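PDB 2CB4: mosquitocidal toxin from Bacillus sphaericus, which probably transfers ADP-ribose from NAD+ to target proteins, this chain being the catalytic domain of a longer toxin active against mosquitoes. Local coordinates for residues 24-29 with 156-161; 70-75 with 191-196; 76-81 with 181-186; 210-213 with 217-220. The protein carries 1 engineered substitution. All blocks are in the same frame, centred on the assembly; numbering follows the deposited sequence.

Overall arrangement
All four contacts belong to one ADP-ribosyltransferase domain. Contact 3 lies about 2 Å from the centre of the chain and joins strands 78-82 and 180-184 of the main sheet. Contact 1 is about 8 Å from it, centre to centre, and packs an N-terminal loop onto the link after strand 150-156. Contact 2 is about 12 Å from contact 1, centre to centre, and meets strand 192-199. Contact 4, its centre about 9 Å from contact 2's, sits in the loop after strand 202-208. Along the chain, contact 3 nests inside contact 2, contact 1 crosses both, and contact 4 follows last. Contacts 1 and 2 pack loops near the sheet; contact 4 borders a second subunit.

Contact 1 (24-29 with 156-161); sequences IQAASL and IFAPGG
Ala26 and Pro159 mark the closest backbone approach, with their CA atoms 5.7 Å apart. Both segments are irregular. Residues 24-27 form a type I beta turn, closed by Ala27 N donating to Ile24 O at 3.2 Å. In segment 156-161, Gly160 and Gly161 both have positive phi, a conformation that suits glycine. No hydrogen bond joins the two segments, so the contact is one of packing.

The methyl of Ala26 and the ring of Pro159 share most of the contact. Ala26 CB lies 3.8 Å from Ala158 CB and 3.6 Å from Pro159 O. The proline ring is alongside, with Pro159 CD 4.0 Å from Ala26 CB. The next ring atom, Pro159 CG, is 3.9 Å from Gln25 CB and 3.8 Å from Ala26 N. Gln25 takes part through CB; its chain runs on and NE2 bonds to Asn21 OD1.

Arg59 donates to the carbonyls of Ala158 and Gly160. Segment 156-161 connects strand 150-156 to strand 162-163. Ala26 and Ala158 both rest on Phe183 of strand 180-184, while Ile24 of the turn reaches helix 36-44.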
loop_
_atom_site.group_PDB
_atom_site.type_symbol
_atom_site.label_atom_id
_atom_site.label_comp_id
_atom_site.label_asym_id
_atom_site.label_seq_id
_atom_site.Cartn_x
_atom_site.Cartn_y
_atom_site.Cartn_z
ATOM N N ILE A 24 18.097 33.788 13.235
ATOM C CA ILE A 24 17.595 32.418 13.117
ATOM C C ILE A 24 18.515 31.377 13.783
ATOM O O ILE A 24 18.426 30.194 13.493
ATOM C CB ILE A 24 17.359 31.990 11.652
ATOM C CG1 ILE A 24 18.610 32.245 10.815
ATOM C CG2 ILE A 24 16.153 32.714 11.070
ATOM C CD1 ILE A 24 18.404 31.885 9.348
ATOM N N GLN A 25 19.387 31.814 14.681
ATOM C CA GLN A 25 20.293 30.872 15.332
ATOM C C GLN A 25 19.648 29.861 16.305
ATOM O O GLN A 25 20.268 28.845 16.645
ATOM C CB GLN A 25 21.443 31.621 16.031
ATOM C CG GLN A 25 22.695 31.652 15.189
ATOM C CD GLN A 25 23.796 32.513 15.774
ATOM O OE1 GLN A 25 23.898 32.690 16.990
ATOM N NE2 GLN A 25 24.645 33.052 14.902
ATOM N N ALA A 26 18.428 30.154 16.775
ATOM C CA ALA A 26 17.729 29.265 17.724
ATOM C C ALA A 26 17.013 28.140 16.968
ATOM O O ALA A 26 16.504 27.202 17.578
ATOM C CB ALA A 26 16.717 30.069 18.571
ATOM N N ALA A 27 16.983 28.248 15.642
ATOM C CA ALA A 27 16.282 27.308 14.783
ATOM C C ALA A 27 16.354 25.830 15.083
ATOM O O ALA A 27 17.440 25.231 15.243
ATOM C CB ALA A 27 16.571 27.558 13.303
ATOM N N SER A 28 15.165 25.254 15.079
ATOM C CA SER A 28 14.939 23.831 15.235
ATOM C C SER A 28 15.137 23.231 13.815
ATOM O O SER A 28 15.759 22.189 13.666
ATOM C CB SER A 28 13.503 23.587 15.699
ATOM O OG SER A 28 13.437 22.273 16.136
ATOM N N LEU A 29 14.629 23.919 12.778
ATOM C CA LEU A 29 14.831 23.509 11.372
ATOM C C LEU A 29 16.225 24.061 11.044
ATOM O O LEU A 29 16.362 25.149 10.491
ATOM C CB LEU A 29 13.778 24.185 10.469
ATOM C CG LEU A 29 12.302 23.928 10.821
ATOM C CD1 LEU A 29 11.367 24.477 9.734
ATOM C CD2 LEU A 29 12.082 22.419 11.039
ATOM N N ILE A 156 11.776 31.104 27.932
ATOM C CA ILE A 156 12.814 30.989 26.912
ATOM C C ILE A 156 13.822 32.164 26.897
ATOM O O ILE A 156 13.452 33.325 27.133
ATOM C CB ILE A 156 12.076 30.968 25.516
ATOM C CG1 ILE A 156 11.070 29.806 25.463
ATOM C CG2 ILE A 156 13.055 30.979 24.333
ATOM C CD1 ILE A 156 9.873 30.062 24.603
ATOM N N PHE A 157 15.072 31.840 26.568
ATOM C CA PHE A 157 16.177 32.813 26.380
ATOM C C PHE A 157 16.887 32.235 25.178
ATOM O O PHE A 157 17.535 31.218 25.269
ATOM C CB PHE A 157 17.126 32.871 27.576
ATOM C CG PHE A 157 16.492 33.459 28.823
ATOM C CD1 PHE A 157 16.401 34.845 28.984
ATOM C CD2 PHE A 157 15.964 32.627 29.816
ATOM C CE1 PHE A 157 15.835 35.382 30.133
ATOM C CE2 PHE A 157 15.399 33.161 30.956
ATOM C CZ PHE A 157 15.339 34.552 31.117
ATOM N N ALA A 158 16.697 32.865 24.031
ATOM C CA ALA A 158 17.236 32.361 22.786
ATOM C C ALA A 158 17.897 33.489 21.995
ATOM O O ALA A 158 17.547 34.667 22.142
ATOM C CB ALA A 158 16.035 31.764 21.933
ATOM N N PRO A 159 18.787 33.115 21.098
ATOM C CA PRO A 159 19.420 34.102 20.247
ATOM C C PRO A 159 18.439 34.430 19.125
ATOM O O PRO A 159 17.720 33.548 18.626
ATOM C CB PRO A 159 20.614 33.316 19.633
ATOM C CG PRO A 159 20.180 31.851 19.681
ATOM C CD PRO A 159 19.438 31.776 20.984
ATOM N N GLY A 160 18.446 35.688 18.687
ATOM C CA GLY A 160 17.623 36.091 17.565
ATOM C C GLY A 160 16.163 36.364 17.810
ATOM O O GLY A 160 15.733 36.785 18.896
ATOM N N GLY A 161 15.408 36.139 16.741
ATOM C CA GLY A 161 13.986 36.374 16.715
ATOM C C GLY A 161 13.698 37.721 16.028
ATOM O O GLY A 161 14.490 38.651 16.122
#

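Contact 2 (70-75 with 191-196); sequences IQIDNE and FIRSTY
Arg193 meets Ile72 with its far end, and its side chain is best followed outward from the strand. CG is anti to the backbone N (chi1 -173°), which sends the chain toward segment 70-75. CB packs near the ring of Phe212, and CG lies against Leu218. The chain stays extended as far as CD and then bends (chi3 77°), which turns the guanidinium group. Arg193 NH1 comes 3.7 Å from Ile72 CG2, and the two side chains cross obliquely. NH1 also bonds to Thr217 OG1. NH2 forms a salt bridge with Glu155 OE2, so Thr217 and Glu155 both hold the group beside Ile72.

Segment 191-196 enters strand 192-199, which pairs antiparallel with strands 150-156 and 202-208 in the sheet of the ADP-ribosyltransferase domain. Segment 70-75 is the loop that leads into strand 78-82. Strand 78-82 is two places along from strand 192-199 in that sheet, with strand 150-156 between them.

The second touch is purely apolar. Ile70 CG1 is 4.0 Å from Phe191 CE1, and Ile70 CD1 is 4.1 Å from the same Phe191 CE1, the side chains crossing at about a right angle. Within the loop, Gln71 NE2 donates to Asp73 OD2 at 3.0 Å, with an N-H...O angle of 148°. The donor stands above the carboxylate plane. The other carboxylate oxygen, Asp73 OD1, bonds to His76 ND1.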
loop_
_atom_site.group_PDB
_atom_site.type_symbol
_atom_site.label_atom_id
_atom_site.label_comp_id
_atom_site.label_asym_id
_atom_site.label_seq_id
_atom_site.Cartn_x
_atom_site.Cartn_y
_atom_site.Cartn_z
ATOM N N ILE A 70 24.161 33.574 25.367
ATOM C CA ILE A 70 22.816 34.081 25.400
ATOM C C ILE A 70 22.686 35.082 26.538
ATOM O O ILE A 70 23.075 34.823 27.679
ATOM C CB ILE A 70 21.755 32.889 25.543
ATOM C CG1 ILE A 70 21.935 31.845 24.440
ATOM C CG2 ILE A 70 20.363 33.375 25.522
ATOM C CD1 ILE A 70 22.042 32.437 23.103
ATOM N N GLN A 71 22.085 36.215 26.232
ATOM C CA GLN A 71 21.813 37.266 27.199
ATOM C C GLN A 71 20.585 36.848 28.015
ATOM O O GLN A 71 19.463 36.723 27.490
ATOM C CB GLN A 71 21.526 38.578 26.448
ATOM C CG GLN A 71 21.355 39.791 27.343
ATOM C CD GLN A 71 22.599 40.072 28.129
ATOM O OE1 GLN A 71 23.711 39.866 27.637
ATOM N NE2 GLN A 71 22.433 40.482 29.383
ATOM N N ILE A 72 20.797 36.627 29.298
ATOM C CA ILE A 72 19.732 36.198 30.175
ATOM C C ILE A 72 19.369 37.298 31.161
ATOM O O ILE A 72 19.969 37.403 32.222
ATOM C CB ILE A 72 20.159 34.869 30.922
ATOM C CG1 ILE A 72 20.437 33.760 29.892
ATOM C CG2 ILE A 72 19.094 34.427 31.943
ATOM C CD1 ILE A 72 21.138 32.604 30.447
ATOM N N ASP A 73 18.393 38.132 30.793
ATOM C CA ASP A 73 17.913 39.224 31.639
ATOM C C ASP A 73 16.422 39.430 31.364
ATOM O O ASP A 73 15.913 38.951 30.362
ATOM C CB ASP A 73 18.720 40.538 31.436
ATOM C CG ASP A 73 18.786 40.999 29.985
ATOM O OD1 ASP A 73 17.934 40.629 29.153
ATOM O OD2 ASP A 73 19.705 41.782 29.666
ATOM N N ASN A 74 15.729 40.130 32.263
ATOM C CA ASN A 74 14.300 40.379 32.120
ATOM C C ASN A 74 13.908 40.912 30.764
ATOM O O ASN A 74 12.854 40.590 30.224
ATOM C CB ASN A 74 13.817 41.352 33.186
ATOM C CG ASN A 74 13.820 40.744 34.575
ATOM O OD1 ASN A 74 14.101 39.560 34.751
ATOM N ND2 ASN A 74 13.500 41.558 35.569
ATOM N N GLU A 75 14.766 41.760 30.239
ATOM C CA GLU A 75 14.480 42.403 28.968
ATOM C C GLU A 75 14.458 41.447 27.778
ATOM O O GLU A 75 13.802 41.724 26.782
ATOM C CB GLU A 75 15.491 43.569 28.789
ATOM C CG GLU A 75 15.194 44.531 27.652
ATOM C CD GLU A 75 16.461 45.163 27.090
ATOM O OE1 GLU A 75 17.455 45.317 27.847
ATOM O OE2 GLU A 75 16.458 45.482 25.877
ATOM N N PHE A 191 17.319 26.249 24.725
ATOM C CA PHE A 191 16.965 27.659 24.956
ATOM C C PHE A 191 15.710 27.813 25.836
ATOM O O PHE A 191 15.229 28.931 26.059
ATOM C CB PHE A 191 16.756 28.353 23.612
ATOM C CG PHE A 191 17.986 28.320 22.752
ATOM C CD1 PHE A 191 19.207 28.808 23.267
ATOM C CD2 PHE A 191 17.967 27.750 21.486
ATOM C CE1 PHE A 191 20.370 28.742 22.505
ATOM C CE2 PHE A 191 19.125 27.679 20.732
ATOM C CZ PHE A 191 20.342 28.162 21.251
ATOM N N ILE A 192 15.179 26.685 26.311
ATOM C CA ILE A 192 13.982 26.671 27.147
ATOM C C ILE A 192 14.437 26.324 28.543
ATOM O O ILE A 192 14.901 25.211 28.812
ATOM C CB ILE A 192 12.897 25.682 26.604
ATOM C CG1 ILE A 192 12.798 25.797 25.068
ATOM C CG2 ILE A 192 11.553 25.933 27.283
ATOM C CD1 ILE A 192 11.820 24.810 24.416
ATOM N N ARG A 193 14.365 27.317 29.421
ATOM C CA ARG A 193 14.853 27.151 30.772
ATOM C C ARG A 193 13.938 26.427 31.740
ATOM O O ARG A 193 14.388 25.666 32.588
ATOM C CB ARG A 193 15.258 28.514 31.378
ATOM C CG ARG A 193 15.950 28.307 32.753
ATOM C CD ARG A 193 16.732 29.511 33.185
ATOM N NE ARG A 193 15.842 30.548 33.676
ATOM C CZ ARG A 193 16.240 31.720 34.147
ATOM N NH1 ARG A 193 17.521 31.999 34.208
ATOM N NH2 ARG A 193 15.352 32.612 34.565
ATOM N N SER A 194 12.648 26.716 31.656
ATOM C CA SER A 194 11.711 26.112 32.580
ATOM C C SER A 194 10.302 26.235 32.042
ATOM O O SER A 194 10.063 26.817 30.987
ATOM C CB SER A 194 11.795 26.876 33.924
ATOM O OG SER A 194 11.348 28.242 33.790
ATOM N N THR A 195 9.355 25.731 32.811
ATOM C CA THR A 195 7.954 25.891 32.458
ATOM C C THR A 195 7.089 25.779 33.703
ATOM O O THR A 195 7.441 25.091 34.657
ATOM C CB THR A 195 7.464 24.922 31.325
ATOM O OG1 THR A 195 6.200 25.391 30.828
ATOM C CG2 THR A 195 7.293 23.488 31.835
ATOM N N TYR A 196 5.969 26.482 33.696
ATOM C CA TYR A 196 4.999 26.394 34.770
ATOM C C TYR A 196 3.914 25.474 34.230
ATOM O O TYR A 196 3.424 25.683 33.120
ATOM C CB TYR A 196 4.282 27.720 34.987
ATOM C CG TYR A 196 5.078 28.750 35.698
ATOM C CD1 TYR A 196 6.212 28.409 36.415
ATOM C CD2 TYR A 196 4.700 30.075 35.655
ATOM C CE1 TYR A 196 6.965 29.373 37.067
ATOM C CE2 TYR A 196 5.421 31.044 36.326
ATOM C CZ TYR A 196 6.555 30.689 37.029
ATOM O OH TYR A 196 7.275 31.666 37.667
#

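Contact 3 (76-81 with 181-186); sequences HRLLRW and ITFPGG
Leu78, with CG anti to the carbonyl carbon (chi1 -56°), turns its two methyls to Ile181 and Phe183. CD1 continues the chain outward from CA (chi2 170°). Phe183 has its CG placed likewise (chi1 -66°). The side chains of Leu78 and Phe183 come at each other from opposite directions.

CD1 of Leu78 meets the far edge of the phenyl ring, close to the ring plane. It lies 3.4 Å from Phe183 CZ and 3.7 Å from Phe183 CE2. The other branch serves the isoleucine. Leu78 CD2 is 3.5 Å from Ile181 CG1 and 4.0 Å from Ile181 CB, with the side chains at about a right angle. All three residues are buried, and the packing is close. No hydrogen bond crosses between the segments.

Beyond Phe183 the chain reverses in a type II beta turn, where Gly186 N donates to Phe183 O at 3.1 Å. Gln180, just before Ile181, is the engineered residue.

The two strands do not pair with each other. Both pair antiparallel with strand 123-131, whose Thr126 touches Leu78 and Phe183. This apolar cluster belongs to the main mixed sheet of the ADP-ribosyltransferase fold.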
loop_
_atom_site.group_PDB
_atom_site.type_symbol
_atom_site.label_atom_id
_atom_site.label_comp_id
_atom_site.label_asym_id
_atom_site.label_seq_id
_atom_site.Cartn_x
_atom_site.Cartn_y
_atom_site.Cartn_z
ATOM N N HIS A 76 15.151 40.294 27.904
ATOM C CA HIS A 76 15.204 39.280 26.848
ATOM C C HIS A 76 14.454 37.983 27.169
ATOM O O HIS A 76 14.515 37.021 26.412
ATOM C CB HIS A 76 16.664 38.994 26.427
ATOM C CG HIS A 76 17.316 40.178 25.798
ATOM N ND1 HIS A 76 18.006 41.119 26.538
ATOM C CD2 HIS A 76 17.290 40.633 24.522
ATOM C CE1 HIS A 76 18.405 42.087 25.732
ATOM N NE2 HIS A 76 17.977 41.820 24.508
ATOM N N ARG A 77 13.747 37.995 28.293
ATOM C CA ARG A 77 12.972 36.867 28.765
ATOM C C ARG A 77 11.687 36.723 27.941
ATOM O O ARG A 77 10.830 37.644 27.891
ATOM C CB ARG A 77 12.629 37.057 30.238
ATOM C CG ARG A 77 11.955 35.853 30.869
ATOM C CD ARG A 77 11.959 35.992 32.364
ATOM N NE ARG A 77 11.291 34.876 33.029
ATOM C CZ ARG A 77 10.064 34.925 33.530
ATOM N NH1 ARG A 77 9.355 36.045 33.456
ATOM N NH2 ARG A 77 9.543 33.855 34.123
ATOM N N LEU A 78 11.575 35.573 27.280
ATOM C CA LEU A 78 10.418 35.276 26.425
ATOM C C LEU A 78 9.558 34.161 27.034
ATOM O O LEU A 78 10.031 33.330 27.824
ATOM C CB LEU A 78 10.872 34.879 25.023
ATOM C CG LEU A 78 11.765 35.878 24.290
ATOM C CD1 LEU A 78 12.329 35.219 23.029
ATOM C CD2 LEU A 78 10.913 37.104 23.933
ATOM N N LEU A 79 8.288 34.168 26.664
ATOM C CA LEU A 79 7.335 33.188 27.161
ATOM C C LEU A 79 6.550 32.583 26.020
ATOM O O LEU A 79 6.284 33.230 25.010
ATOM C CB LEU A 79 6.333 33.860 28.127
ATOM C CG LEU A 79 6.874 34.644 29.329
ATOM C CD1 LEU A 79 5.686 35.342 29.998
ATOM C CD2 LEU A 79 7.593 33.696 30.309
ATOM N N ARG A 80 6.143 31.340 26.209
ATOM C CA ARG A 80 5.302 30.656 25.232
ATOM C C ARG A 80 4.286 29.766 25.934
ATOM O O ARG A 80 4.649 28.887 26.705
ATOM C CB ARG A 80 6.097 29.841 24.207
ATOM C CG ARG A 80 5.159 29.106 23.315
ATOM C CD ARG A 80 5.788 28.581 22.060
ATOM N NE ARG A 80 4.862 27.651 21.437
ATOM C CZ ARG A 80 4.119 27.896 20.363
ATOM N NH1 ARG A 80 4.205 29.045 19.712
ATOM N NH2 ARG A 80 3.303 26.958 19.925
ATOM N N TRP A 81 3.014 30.015 25.657
ATOM C CA TRP A 81 1.909 29.232 26.198
ATOM C C TRP A 81 1.744 28.055 25.255
ATOM O O TRP A 81 1.621 28.239 24.042
ATOM C CB TRP A 81 0.624 30.059 26.163
ATOM C CG TRP A 81 0.656 31.181 27.164
ATOM C CD1 TRP A 81 0.946 32.522 26.921
ATOM C CD2 TRP A 81 0.343 31.087 28.561
ATOM N NE1 TRP A 81 0.867 33.235 28.090
ATOM C CE2 TRP A 81 0.509 32.392 29.117
ATOM C CE3 TRP A 81 0.005 30.024 29.413
ATOM C CZ2 TRP A 81 0.293 32.660 30.480
ATOM C CZ3 TRP A 81 -0.228 30.301 30.770
ATOM C CH2 TRP A 81 -0.096 31.611 31.281
ATOM N N ILE A 181 7.696 37.996 19.599
ATOM C CA ILE A 181 9.012 37.845 19.044
ATOM C C ILE A 181 8.872 36.511 18.296
ATOM O O ILE A 181 8.528 35.518 18.908
ATOM C CB ILE A 181 10.083 37.792 20.130
ATOM C CG1 ILE A 181 9.882 38.913 21.149
ATOM C CG2 ILE A 181 11.451 37.603 19.466
ATOM C CD1 ILE A 181 9.947 40.468 20.489
ATOM N N THR A 182 9.018 36.527 16.971
ATOM C CA THR A 182 8.830 35.346 16.126
ATOM C C THR A 182 10.148 34.685 15.745
ATOM O O THR A 182 11.145 35.401 15.494
ATOM C CB THR A 182 8.082 35.740 14.828
ATOM O OG1 THR A 182 6.818 36.314 15.166
ATOM C CG2 THR A 182 7.875 34.558 13.906
ATOM N N PHE A 183 10.143 33.329 15.707
ATOM C CA PHE A 183 11.328 32.549 15.382
ATOM C C PHE A 183 11.141 31.698 14.157
ATOM O O PHE A 183 10.489 30.666 14.207
ATOM C CB PHE A 183 11.758 31.690 16.572
ATOM C CG PHE A 183 12.239 32.493 17.750
ATOM C CD1 PHE A 183 13.609 32.649 18.006
ATOM C CD2 PHE A 183 11.330 33.121 18.584
ATOM C CE1 PHE A 183 14.046 33.414 19.076
ATOM C CE2 PHE A 183 11.760 33.888 19.671
ATOM C CZ PHE A 183 13.123 34.049 19.911
ATOM N N PRO A 184 11.740 32.122 13.042
ATOM C CA PRO A 184 11.642 31.341 11.807
ATOM C C PRO A 184 12.472 30.078 12.057
ATOM O O PRO A 184 13.642 30.166 12.464
ATOM C CB PRO A 184 12.317 32.264 10.746
ATOM C CG PRO A 184 12.321 33.631 11.344
ATOM C CD PRO A 184 12.489 33.391 12.836
ATOM N N GLY A 185 11.859 28.908 11.879
ATOM C CA GLY A 185 12.553 27.644 12.118
ATOM C C GLY A 185 12.380 27.106 13.551
ATOM O O GLY A 185 12.870 26.024 13.874
ATOM N N GLY A 186 11.708 27.861 14.416
ATOM C CA GLY A 186 11.478 27.412 15.780
ATOM C C GLY A 186 12.633 27.657 16.744
ATOM O O GLY A 186 13.552 28.431 16.460
#

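Contact 4 (210-213 with 217-220); sequences PNFI and TLND
Leu218 makes the apolar part of the contact with Pro210 and Phe212. Its two methyls go to different partners. Leu218 CD1 lies 3.8 Å from Pro210 CA, and so meets the backbone side of the proline. Leu218 CD2 is 3.9 Å from Phe212 CB and 4.1 Å from Phe212 CD2. The leucine and phenylalanine side chains slide past each other in opposite directions. Phe212 has CG anti to its own N (chi1 175°), which directs the ring toward residues 217-220. Ile213 CG2 lies over one face of that ring, offset toward the rim. The ring also touches Ile72 and Phe157, which joins this loop to the rest of the domain.

Both segments sit in the connection between strands 202-208 and 229-231. These strands pair in parallel at one side of the main sheet, so the chain must cross back between them. The loop folds upon itself here.

A hydroxyl meets the ring edge. Thr217 OG1 is near the ring plane, 3.6 Å from Phe212 CE2 and 3.9 Å from Phe212 CD2. The hydroxyl oxygen stands between the backbone N and the carbonyl carbon (chi1 68°), and it bonds to Asn214 O.

Backbone bonding is local. Asp220 N donates to Thr217 O at 2.8 Å, the i+3 to i bond of a 3-10 turn. No hydrogen bond links the two segments.

Contacts with the second subunit involve segment 210-213. Asn211 OD1 bonds to His144 ND1 of the second subunit, and Ile213 packs on Phe175 of the same neighbour.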
loop_
_atom_site.group_PDB
_atom_site.type_symbol
_atom_site.label_atom_id
_atom_site.label_comp_id
_atom_site.label_asym_id
_atom_site.label_seq_id
_atom_site.Cartn_x
_atom_site.Cartn_y
_atom_site.Cartn_z
ATOM N N PRO A 210 17.322 20.975 32.962
ATOM C CA PRO A 210 18.748 20.943 33.370
ATOM C C PRO A 210 19.722 21.186 32.207
ATOM O O PRO A 210 20.880 21.507 32.425
ATOM C CB PRO A 210 18.936 19.512 33.901
ATOM C CG PRO A 210 17.550 19.007 34.162
ATOM C CD PRO A 210 16.685 19.657 33.110
ATOM N N ASN A 211 19.246 20.970 30.983
ATOM C CA ASN A 211 20.040 21.129 29.773
ATOM C C ASN A 211 19.961 22.525 29.173
ATOM O O ASN A 211 20.401 22.754 28.059
ATOM C CB ASN A 211 19.606 20.102 28.716
ATOM C CG ASN A 211 19.523 18.700 29.278
ATOM O OD1 ASN A 211 20.390 18.271 30.019
ATOM N ND2 ASN A 211 18.485 17.988 28.920
ATOM N N PHE A 212 19.397 23.460 29.920
ATOM C CA PHE A 212 19.311 24.831 29.459
ATOM C C PHE A 212 20.777 25.315 29.191
ATOM O O PHE A 212 21.697 25.020 29.946
ATOM C CB PHE A 212 18.625 25.690 30.526
ATOM C CG PHE A 212 18.597 27.154 30.175
ATOM C CD1 PHE A 212 17.955 27.591 29.020
ATOM C CD2 PHE A 212 19.271 28.084 30.961
ATOM C CE1 PHE A 212 17.956 28.940 28.667
ATOM C CE2 PHE A 212 19.262 29.440 30.613
ATOM C CZ PHE A 212 18.620 29.858 29.456
ATOM N N ILE A 213 20.956 26.029 28.089
ATOM C CA ILE A 213 22.232 26.533 27.620
ATOM C C ILE A 213 23.142 27.185 28.695
ATOM O O ILE A 213 24.361 27.115 28.588
ATOM C CB ILE A 213 21.986 27.480 26.437
ATOM C CG1 ILE A 213 23.171 27.477 25.457
ATOM C CG2 ILE A 213 21.602 28.864 26.954
ATOM C CD1 ILE A 213 23.654 26.143 25.086
ATOM N N THR A 217 22.327 29.592 35.813
ATOM C CA THR A 217 21.177 30.458 36.125
ATOM C C THR A 217 19.921 29.692 36.580
ATOM O O THR A 217 18.920 30.311 36.925
ATOM C CB THR A 217 20.787 31.327 34.928
ATOM O OG1 THR A 217 20.248 30.486 33.892
ATOM C CG2 THR A 217 22.024 32.107 34.382
ATOM N N LEU A 218 19.974 28.357 36.601
ATOM C CA LEU A 218 18.794 27.565 36.978
ATOM C C LEU A 218 18.155 27.950 38.310
ATOM O O LEU A 218 16.930 27.885 38.477
ATOM C CB LEU A 218 19.026 26.048 36.836
ATOM C CG LEU A 218 19.388 25.573 35.417
ATOM C CD1 LEU A 218 19.634 24.075 35.379
ATOM C CD2 LEU A 218 18.370 25.994 34.389
ATOM N N ASN A 219 18.979 28.380 39.256
ATOM C CA ASN A 219 18.453 28.781 40.570
ATOM C C ASN A 219 17.700 30.102 40.542
ATOM O O ASN A 219 17.029 30.445 41.506
ATOM C CB ASN A 219 19.566 28.823 41.613
ATOM C CG ASN A 219 19.946 27.448 42.088
ATOM O OD1 ASN A 219 21.118 27.074 42.069
ATOM N ND2 ASN A 219 18.940 26.656 42.455
ATOM N N ASP A 220 17.801 30.828 39.433
ATOM C CA ASP A 220 17.103 32.105 39.305
ATOM C C ASP A 220 15.647 31.914 38.899
ATOM O O ASP A 220 14.894 32.884 38.830
ATOM C CB ASP A 220 17.783 33.012 38.265
ATOM C CG ASP A 220 19.224 33.342 38.614
ATOM O OD1 ASP A 220 19.617 33.231 39.804
ATOM O OD2 ASP A 220 19.961 33.719 37.676
#